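Putative TIM-barrel metal-dependent hydrolase (Mycobacterium avium subsp. paratuberculosis S397, PDB 4DZI) probably catalyses a metal-dependent hydrolysis as a member of the amidohydrolase superfamily, with two cadmium ions bound in its active site in this crystal. Local coordinates at residues C[70-75]-C[361-366]; C[291-296]-C[332-337]; C[351-356]-C[383-388]. All coordinates share one frame; numbering follows the deposited sequence.

Contact 1 (C[70-75]-C[361-366]); sequences CLDLLF and EGLASP. With CD (cadmium ion), chain P.
At the rim of the binuclear metal site, the start of helix 72-76 rests on the loop that carries the metal ligand Glu361. CB of Glu361 lies over one face of the Phe75 ring, 3.8 Å from the ring centroid and only 12° off its normal, a CH-pi contact over the ring centre. CG of Glu361 stands between its own backbone N and carbonyl carbon (chi1 65°), and a further bend at chi2 turns the carboxylate back toward the metal. The carboxylate and ring planes are 18° apart, and OE2 of Glu361 reaches the cadmium ion at 2.2 Å. Glu293, Asp356 and His359 complete the protein ligands of this ion, an arrangement consistent with the bimetal centre of the amidohydrolase fold, where ligands come from the loops at one end of the barrel.

Asp72 joins the two segments through solvent. Water 2 donates to OD2 of Asp72 (2.9 Å) and also to the carbonyl O of Glu361 (2.7 Å), while water 1 donates to OD1 of Asp72 and accepts from N of Ala364 at 2.9 Å. The same carboxylate forms a salt bridge with Arg76, which would be expected to favour its charged form. CB of Asp72 packs 3.5 Å from O of Gly362, a buried carbonyl for which the model supplies no polar partner. Farther along the loop, CD2 of Leu363 approaches OD1 of Asp72 to 3.7 Å. Phe75 also packs on Lys308 of the second subunit, although its ring is poorly ordered.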
loop_
_atom_site.group_PDB
_atom_site.type_symbol
_atom_site.label_atom_id
_atom_site.label_comp_id
_atom_site.label_asym_id
_atom_site.label_seq_id
_atom_site.Cartn_x
_atom_site.Cartn_y
_atom_site.Cartn_z
ATOM N N CYS C 70 -14.597 23.079 -7.543
ATOM C CA CYS C 70 -13.784 24.147 -6.954
ATOM C C CYS C 70 -12.464 23.611 -6.398
ATOM O O CYS C 70 -11.506 24.372 -6.222
ATOM C CB CYS C 70 -14.551 24.967 -5.920
ATOM S SG CYS C 70 -15.021 24.116 -4.415
ATOM N N LEU C 71 -12.403 22.311 -6.124
ATOM C CA LEU C 71 -11.180 21.706 -5.641
ATOM C C LEU C 71 -10.395 21.021 -6.769
ATOM O O LEU C 71 -9.359 20.424 -6.523
ATOM C CB LEU C 71 -11.484 20.723 -4.510
ATOM C CG LEU C 71 -12.311 21.293 -3.350
ATOM C CD1 LEU C 71 -12.588 20.265 -2.258
ATOM C CD2 LEU C 71 -11.587 22.500 -2.781
ATOM N N ASP C 72 -10.882 21.118 -8.004
ATOM C CA ASP C 72 -10.292 20.345 -9.100
ATOM C C ASP C 72 -8.834 20.766 -9.324
ATOM O O ASP C 72 -7.919 19.938 -9.262
ATOM C CB ASP C 72 -11.163 20.452 -10.375
ATOM C CG ASP C 72 -10.601 19.678 -11.560
ATOM O OD1 ASP C 72 -10.845 20.110 -12.714
ATOM O OD2 ASP C 72 -9.945 18.636 -11.357
ATOM N N LEU C 73 -8.601 22.055 -9.541
ATOM C CA LEU C 73 -7.224 22.528 -9.741
ATOM C C LEU C 73 -6.289 22.168 -8.564
ATOM O O LEU C 73 -5.107 21.874 -8.772
ATOM C CB LEU C 73 -7.174 24.030 -10.066
ATOM C CG LEU C 73 -7.686 24.430 -11.455
ATOM C CD1 LEU C 73 -7.339 25.881 -11.765
ATOM C CD2 LEU C 73 -7.141 23.502 -12.536
ATOM N N LEU C 74 -6.828 22.177 -7.345
ATOM C CA LEU C 74 -6.090 21.739 -6.153
ATOM C C LEU C 74 -5.659 20.273 -6.231
ATOM O O LEU C 74 -4.465 19.964 -6.182
ATOM C CB LEU C 74 -6.933 21.940 -4.880
ATOM C CG LEU C 74 -6.247 21.584 -3.547
ATOM C CD1 LEU C 74 -5.024 22.473 -3.313
ATOM C CD2 LEU C 74 -7.203 21.655 -2.356
ATOM N N PHE C 75 -6.644 19.377 -6.322
ATOM C CA PHE C 75 -6.393 17.938 -6.443
ATOM C C PHE C 75 -5.442 17.598 -7.599
ATOM O O PHE C 75 -4.805 16.544 -7.593
ATOM C CB PHE C 75 -7.710 17.163 -6.592
ATOM C CG PHE C 75 -8.400 16.847 -5.287
ATOM C CD1 PHE C 75 -8.723 15.534 -4.959
ATOM C CD2 PHE C 75 -8.743 17.854 -4.395
ATOM C CE1 PHE C 75 -9.364 15.231 -3.767
ATOM C CE2 PHE C 75 -9.387 17.558 -3.201
ATOM C CZ PHE C 75 -9.698 16.245 -2.887
ATOM N N GLU C 361 -14.256 17.917 -5.851
ATOM C CA GLU C 361 -13.062 17.312 -6.483
ATOM C C GLU C 361 -13.324 16.817 -7.913
ATOM O O GLU C 361 -12.399 16.350 -8.607
ATOM C CB GLU C 361 -12.529 16.145 -5.616
ATOM C CG GLU C 361 -13.466 14.920 -5.486
ATOM C CD GLU C 361 -14.507 15.010 -4.366
ATOM O OE1 GLU C 361 -14.656 16.127 -3.781
ATOM O OE2 GLU C 361 -15.173 13.965 -4.032
ATOM N N GLY C 362 -14.564 16.946 -8.365
ATOM C CA GLY C 362 -14.933 16.516 -9.715
ATOM C C GLY C 362 -14.757 17.617 -10.740
ATOM O O GLY C 362 -14.257 18.718 -10.447
ATOM N N LEU C 363 -15.137 17.329 -11.981
ATOM C CA LEU C 363 -15.139 18.360 -13.015
ATOM C C LEU C 363 -16.368 19.268 -12.915
ATOM O O LEU C 363 -17.489 18.802 -12.749
ATOM C CB LEU C 363 -15.142 17.719 -14.387
ATOM C CG LEU C 363 -13.988 16.785 -14.699
ATOM C CD1 LEU C 363 -14.246 16.173 -16.083
ATOM C CD2 LEU C 363 -12.672 17.538 -14.626
ATOM N N ALA C 364 -16.161 20.568 -13.064
ATOM C CA ALA C 364 -17.281 21.501 -13.076
ATOM C C ALA C 364 -18.154 21.245 -14.293
ATOM O O ALA C 364 -19.376 21.314 -14.217
ATOM C CB ALA C 364 -16.766 22.935 -13.117
ATOM N N SER C 365 -17.506 20.967 -15.420
ATOM C CA SER C 365 -18.202 20.666 -16.671
ATOM C C SER C 365 -17.824 19.265 -17.093
ATOM O O SER C 365 -16.699 19.034 -17.511
ATOM C CB SER C 365 -17.760 21.625 -17.773
ATOM O OG SER C 365 -18.333 21.267 -19.031
ATOM N N PRO C 366 -18.763 18.334 -16.982
ATOM C CA PRO C 366 -18.399 16.939 -17.274
ATOM C C PRO C 366 -17.735 16.713 -18.643
ATOM O O PRO C 366 -16.715 15.997 -18.751
ATOM C CB PRO C 366 -19.740 16.204 -17.140
ATOM C CG PRO C 366 -20.497 17.015 -16.111
ATOM C CD PRO C 366 -20.124 18.463 -16.423
HETATM CD CD CD P . -16.137 12.394 -5.324
HETATM O O HOH W 1 -13.408 21.576 -13.184
HETATM O O HOH W 2 -9.757 16.794 -9.092
HETATM O O HOH W 3 -16.394 10.996 -3.287
#

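Contact 2 (C[291-296]-C[332-337]); sequences SIENGS and APYYED. With CD (cadmium ion), chain Q; CD (cadmium ion), chain P.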
loop_
_atom_site.group_PDB
_atom_site.type_symbol
_atom_site.label_atom_id
_atom_site.label_comp_id
_atom_site.label_asym_id
_atom_site.label_seq_id
_atom_site.Cartn_x
_atom_site.Cartn_y
_atom_site.Cartn_z
ATOM N N SER C 291 -14.044 0.081 -11.695
ATOM C CA SER C 291 -13.459 0.920 -10.637
ATOM C C SER C 291 -13.831 2.369 -10.885
ATOM O O SER C 291 -13.566 2.891 -11.974
ATOM C CB SER C 291 -11.927 0.748 -10.666
ATOM O OG SER C 291 -11.300 1.739 -9.860
ATOM N N ILE C 292 -14.485 3.001 -9.910
ATOM C CA ILE C 292 -14.920 4.398 -10.066
ATOM C C ILE C 292 -14.328 5.294 -8.965
ATOM O O ILE C 292 -14.442 4.986 -7.774
ATOM C CB ILE C 292 -16.472 4.473 -10.023
ATOM C CG1 ILE C 292 -17.097 3.412 -10.954
ATOM C CG2 ILE C 292 -16.951 5.892 -10.356
ATOM C CD1 ILE C 292 -18.620 3.350 -10.908
ATOM N N GLU C 293 -13.725 6.402 -9.386
ATOM C CA GLU C 293 -13.121 7.401 -8.476
ATOM C C GLU C 293 -11.996 6.843 -7.633
ATOM O O GLU C 293 -11.718 7.353 -6.548
ATOM C CB GLU C 293 -14.169 8.138 -7.588
ATOM C CG GLU C 293 -13.679 9.564 -7.239
ATOM C CD GLU C 293 -14.586 10.392 -6.358
ATOM O OE1 GLU C 293 -14.059 11.287 -5.674
ATOM O OE2 GLU C 293 -15.811 10.146 -6.332
ATOM N N ASN C 294 -11.320 5.832 -8.159
ATOM C CA ASN C 294 -10.155 5.311 -7.434
ATOM C C ASN C 294 -8.830 5.614 -8.145
ATOM O O ASN C 294 -7.760 5.167 -7.668
ATOM C CB ASN C 294 -10.330 3.806 -7.306
ATOM C CG ASN C 294 -11.627 3.443 -6.595
ATOM O OD1 ASN C 294 -11.923 3.983 -5.540
ATOM N ND2 ASN C 294 -12.413 2.549 -7.207
ATOM N N GLY C 295 -8.880 6.340 -9.279
ATOM C CA GLY C 295 -7.700 6.581 -10.154
ATOM C C GLY C 295 -7.408 5.331 -10.984
ATOM O O GLY C 295 -8.084 4.328 -10.853
ATOM N N SER C 296 -6.339 5.377 -11.777
ATOM C CA SER C 296 -5.921 4.219 -12.544
ATOM C C SER C 296 -4.463 3.937 -12.247
ATOM O O SER C 296 -3.927 2.979 -12.759
ATOM C CB SER C 296 -6.095 4.448 -14.067
ATOM O OG SER C 296 -5.268 5.504 -14.559
ATOM N N ALA C 332 -12.485 3.896 -14.559
ATOM C CA ALA C 332 -12.599 5.347 -14.733
ATOM C C ALA C 332 -11.363 6.002 -14.118
ATOM O O ALA C 332 -11.228 6.023 -12.895
ATOM C CB ALA C 332 -13.852 5.882 -14.019
ATOM N N PRO C 333 -10.468 6.532 -14.941
ATOM C CA PRO C 333 -9.238 7.117 -14.390
ATOM C C PRO C 333 -9.459 8.499 -13.771
ATOM O O PRO C 333 -10.508 9.158 -13.962
ATOM C CB PRO C 333 -8.352 7.270 -15.637
ATOM C CG PRO C 333 -9.381 7.588 -16.735
ATOM C CD PRO C 333 -10.494 6.603 -16.415
ATOM N N TYR C 334 -8.456 8.971 -13.034
ATOM C CA TYR C 334 -8.464 10.372 -12.624
ATOM C C TYR C 334 -8.035 11.221 -13.836
ATOM O O TYR C 334 -7.321 10.747 -14.736
ATOM C CB TYR C 334 -7.545 10.632 -11.389
ATOM C CG TYR C 334 -8.071 10.181 -10.013
ATOM C CD1 TYR C 334 -9.430 10.224 -9.691
ATOM C CD2 TYR C 334 -7.187 9.759 -9.006
ATOM C CE1 TYR C 334 -9.889 9.831 -8.429
ATOM C CE2 TYR C 334 -7.645 9.368 -7.751
ATOM C CZ TYR C 334 -8.999 9.392 -7.456
ATOM O OH TYR C 334 -9.469 8.988 -6.178
ATOM N N TYR C 335 -8.489 12.478 -13.856
ATOM C CA TYR C 335 -8.268 13.387 -15.009
ATOM C C TYR C 335 -6.813 13.586 -15.382
ATOM O O TYR C 335 -6.515 13.811 -16.551
ATOM C CB TYR C 335 -8.929 14.755 -14.770
ATOM C CG TYR C 335 -10.152 14.601 -13.928
ATOM C CD1 TYR C 335 -11.177 13.740 -14.324
ATOM C CD2 TYR C 335 -10.267 15.246 -12.705
ATOM C CE1 TYR C 335 -12.301 13.560 -13.542
ATOM C CE2 TYR C 335 -11.383 15.064 -11.909
ATOM C CZ TYR C 335 -12.395 14.226 -12.330
ATOM O OH TYR C 335 -13.506 14.046 -11.539
ATOM N N GLU C 336 -5.916 13.504 -14.399
ATOM C CA GLU C 336 -4.483 13.765 -14.612
ATOM C C GLU C 336 -3.659 12.538 -14.935
ATOM O O GLU C 336 -2.477 12.627 -15.230
ATOM C CB GLU C 336 -3.884 14.484 -13.390
ATOM C CG GLU C 336 -4.265 15.951 -13.275
ATOM C CD GLU C 336 -3.683 16.805 -14.395
ATOM O OE1 GLU C 336 -4.471 17.489 -15.076
ATOM O OE2 GLU C 336 -2.448 16.797 -14.605
ATOM N N ASP C 337 -4.292 11.374 -14.898
ATOM C CA ASP C 337 -3.607 10.145 -15.237
ATOM C C ASP C 337 -3.066 10.148 -16.682
ATOM O O ASP C 337 -3.613 10.798 -17.577
ATOM C CB ASP C 337 -4.551 8.951 -15.026
ATOM C CG ASP C 337 -4.918 8.725 -13.579
ATOM O OD1 ASP C 337 -4.356 9.383 -12.663
ATOM O OD2 ASP C 337 -5.782 7.850 -13.329
HETATM CD CD CD Q . -17.554 9.666 -7.591
HETATM CD CD CD P . -16.137 12.394 -5.324
HETATM O O HOH W 4 -10.967 4.207 -10.724
HETATM O O HOH W 5 -11.413 11.580 -5.098
HETATM O O HOH W 6 -10.894 7.678 -10.760
HETATM O O HOH W 7 -4.649 7.568 -10.523
HETATM O O HOH W 3 -16.394 10.996 -3.287
#
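OD2 of Asp337 is gripped by three donors: OG of Ser296 at 2.7 Å, N of Ser296 at 3.0 Å, and N of Tyr334 in its own segment. These belong to the loops that follow two neighbouring strands of the parallel sheet in this TIM-barrel hydrolase, 289-292 and 329-331. The three approaches differ. N of Ser296 comes to the syn side, 28° out of the carboxylate plane; OG of Ser296 comes from well out of the plane on the same side as its own amide, and N of Tyr334 from the other side. OG of Ser296 sits between its backbone N and carbonyl carbon, which lets hydroxyl and amide of one residue converge on one oxygen. Tyr334 to Asp337 is a type I beta turn, so the carboxylate also ties the turn's last residue to its first.

In the modelled conformer, Tyr334 lays its ring over the backbone of the other loop. CA of Gly295 lies over the ring face, 3.6 Å from the centroid and 19° off the normal, a CH-pi contact. At the ring's edge, in its plane, lies CG of Glu293, with the Glu293 carboxylate turned 69° from the ring.

Nearer the strands, N of Ala332 donates to O of Ser291 in a nearly straight bond. Water 6 accepts from N of Gly295 and donates to O of Ala332, joining the two backbones. Glu293 ends in the metal site. Its chain is extended beyond CG, and OE2 bridges the two cadmium ions, at 2.2 Å from one and 2.5 Å from the other, while OE1 binds the second ion at 2.4 Å.

Contact 3 (C[351-356]-C[383-388]); sequences ILFGSD and KIMRDN. With CD (cadmium ion), chain P; CD (cadmium ion), chain Q.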
loop_
_atom_site.group_PDB
_atom_site.type_symbol
_atom_site.label_atom_id
_atom_site.label_comp_id
_atom_site.label_asym_id
_atom_site.label_seq_id
_atom_site.Cartn_x
_atom_site.Cartn_y
_atom_site.Cartn_z
ATOM N N ILE C 351 -11.209 2.022 -20.729
ATOM C CA ILE C 351 -11.102 3.349 -20.102
ATOM C C ILE C 351 -12.465 4.041 -20.150
ATOM O O ILE C 351 -13.068 4.159 -21.220
ATOM C CB ILE C 351 -10.037 4.194 -20.813
ATOM C CG1 ILE C 351 -8.663 3.542 -20.646
ATOM C CG2 ILE C 351 -10.016 5.615 -20.274
ATOM C CD1 ILE C 351 -7.563 4.302 -21.381
ATOM N N LEU C 352 -12.944 4.453 -18.979
ATOM C CA LEU C 352 -14.235 5.119 -18.887
ATOM C C LEU C 352 -14.163 6.574 -18.501
ATOM O O LEU C 352 -13.495 6.962 -17.532
ATOM C CB LEU C 352 -15.116 4.404 -17.858
ATOM C CG LEU C 352 -15.487 2.947 -18.131
ATOM C CD1 LEU C 352 -16.186 2.278 -16.966
ATOM C CD2 LEU C 352 -16.407 2.939 -19.356
ATOM N N PHE C 353 -14.917 7.404 -19.204
ATOM C CA PHE C 353 -15.167 8.756 -18.724
ATOM C C PHE C 353 -16.121 8.819 -17.530
ATOM O O PHE C 353 -17.224 8.262 -17.564
ATOM C CB PHE C 353 -15.704 9.596 -19.889
ATOM C CG PHE C 353 -16.615 10.709 -19.475
ATOM C CD1 PHE C 353 -16.144 11.805 -18.764
ATOM C CD2 PHE C 353 -17.962 10.649 -19.814
ATOM C CE1 PHE C 353 -17.013 12.835 -18.408
ATOM C CE2 PHE C 353 -18.836 11.663 -19.451
ATOM C CZ PHE C 353 -18.358 12.769 -18.779
ATOM N N GLY C 354 -15.661 9.475 -16.460
ATOM C CA GLY C 354 -16.534 9.766 -15.310
ATOM C C GLY C 354 -16.111 11.153 -14.802
ATOM O O GLY C 354 -14.923 11.442 -14.693
ATOM N N SER C 355 -17.073 12.013 -14.504
ATOM C CA SER C 355 -16.767 13.386 -14.109
ATOM C C SER C 355 -16.774 13.615 -12.593
ATOM O O SER C 355 -16.143 14.573 -12.118
ATOM C CB SER C 355 -17.826 14.336 -14.693
ATOM O OG SER C 355 -19.080 14.045 -14.096
ATOM N N ASP C 356 -17.487 12.763 -11.851
ATOM C CA ASP C 356 -17.683 12.914 -10.405
ATOM C C ASP C 356 -18.505 14.134 -10.085
ATOM O O ASP C 356 -18.436 14.667 -8.986
ATOM C CB ASP C 356 -16.337 13.004 -9.662
ATOM C CG ASP C 356 -16.465 12.737 -8.158
ATOM O OD1 ASP C 356 -17.326 11.965 -7.707
ATOM O OD2 ASP C 356 -15.620 13.292 -7.429
ATOM N N LYS C 383 -15.309 5.982 -27.807
ATOM C CA LYS C 383 -15.356 4.828 -26.924
ATOM C C LYS C 383 -15.266 5.295 -25.486
ATOM O O LYS C 383 -16.044 4.870 -24.633
ATOM C CB LYS C 383 -14.192 3.851 -27.170
ATOM C CG LYS C 383 -14.268 3.144 -28.515
ATOM C CD LYS C 383 -13.084 2.203 -28.651
ATOM C CE LYS C 383 -13.324 1.303 -29.866
ATOM N NZ LYS C 383 -12.341 0.189 -29.990
ATOM N N ILE C 384 -14.281 6.147 -25.211
ATOM C CA ILE C 384 -14.032 6.594 -23.831
ATOM C C ILE C 384 -15.205 7.406 -23.274
ATOM O O ILE C 384 -15.618 7.240 -22.106
ATOM C CB ILE C 384 -12.731 7.402 -23.777
ATOM C CG1 ILE C 384 -11.554 6.437 -24.035
ATOM C CG2 ILE C 384 -12.553 8.057 -22.416
ATOM C CD1 ILE C 384 -10.239 7.158 -24.228
ATOM N N MET C 385 -15.773 8.266 -24.114
ATOM C CA MET C 385 -16.875 9.124 -23.660
ATOM C C MET C 385 -18.268 8.517 -23.653
ATOM O O MET C 385 -19.185 9.061 -23.037
ATOM C CB MET C 385 -16.907 10.403 -24.517
ATOM C CG MET C 385 -15.645 11.253 -24.444
ATOM S SD MET C 385 -15.218 11.829 -22.769
ATOM C CE MET C 385 -16.575 12.908 -22.353
ATOM N N ARG C 386 -18.435 7.395 -24.334
ATOM C CA ARG C 386 -19.761 6.829 -24.477
ATOM C C ARG C 386 -19.815 5.309 -24.617
ATOM O O ARG C 386 -20.472 4.626 -23.848
ATOM C CB ARG C 386 -20.405 7.482 -25.699
ATOM C CG ARG C 386 -21.786 6.964 -25.973
ATOM C CD ARG C 386 -22.377 7.654 -27.178
ATOM N NE ARG C 386 -23.655 6.994 -27.383
ATOM C CZ ARG C 386 -24.803 7.307 -26.775
ATOM N NH1 ARG C 386 -24.907 8.350 -25.949
ATOM N NH2 ARG C 386 -25.877 6.556 -26.999
ATOM N N ASP C 387 -19.131 4.754 -25.622
ATOM C CA ASP C 387 -19.438 3.364 -25.919
ATOM C C ASP C 387 -18.816 2.328 -24.992
ATOM O O ASP C 387 -19.362 1.226 -24.823
ATOM C CB ASP C 387 -19.118 3.077 -27.364
ATOM C CG ASP C 387 -20.098 3.778 -28.294
ATOM O OD1 ASP C 387 -21.303 3.785 -27.982
ATOM O OD2 ASP C 387 -19.673 4.320 -29.308
ATOM N N ASN C 388 -17.677 2.645 -24.373
ATOM C CA ASN C 388 -17.140 1.667 -23.441
ATOM C C ASN C 388 -18.088 1.446 -22.267
ATOM O O ASN C 388 -18.186 0.349 -21.751
ATOM C CB ASN C 388 -15.804 2.132 -22.882
ATOM C CG ASN C 388 -14.704 2.110 -23.935
ATOM O OD1 ASN C 388 -14.831 1.467 -24.976
ATOM N ND2 ASN C 388 -13.623 2.808 -23.662
HETATM CD CD CD P . -16.137 12.394 -5.324
HETATM CD CD CD Q . -17.554 9.666 -7.591
HETATM O O HOH W 3 -16.394 10.996 -3.287
#
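CE of Met385 lies over one face of the Phe353 ring, 3.6 Å from the ring centroid and 9° off the normal, so it sits almost exactly over the centre. SD of Met385 is farther out, 4.3 Å from the centroid and oblique to the ring, which makes this a Met-aromatic contact led by the methyl. The bends of the Met385 chain at chi2 and chi3 fold it back over the ring. Elsewhere the Phe353 side chain packs on Val9 and Asp11 of strand 9-15, placing the contact where helix 378-393 packs against the barrel of the amidohydrolase fold.

Two hydrogen bonds fasten the backbone of 351-353 to the helix. N of Phe353 donates to O of Ile384 at 3.0 Å, and this carbonyl belongs to a wider pi-type turn at 383-387. ND2 of Asn388 donates to O of Ile351, the acceptor lying only 5° out of the amide plane. Beside these bonds, CG2 of Ile351 and CG2 of Ile384 meet at 4.1 Å, their side chains running alongside each other, while CD2 of Leu352 touches CB of Asn388 at 3.7 Å.

The segment 351-356 then runs on to the metal site, where OD1 of Asp356 bridges the two cadmium ions, 2.3 Å from one and 2.7 Å from the other, and OD2 binds the latter at 2.4 Å.

In the fold
Contacts 2 and 3 are buried, whereas contact 1 is partly exposed and reaches the second subunit. Each holds one acidic ligand of the same cadmium ion, and contacts 2 and 3 share the other ion as well. Their chemistry follows their place: waters join the segments of contact 1, direct hydrogen bonds and bridging waters those of contact 2, and apolar side chains with two direct bonds those of contact 3. Tyr335 links all three, packing on Gly362 and Asp72 while its OH lies 2.8 Å from O of Ser355. Along the chain, contact 2 is nested within the loop closed by contact 1, whereas contacts 1 and 3 interleave.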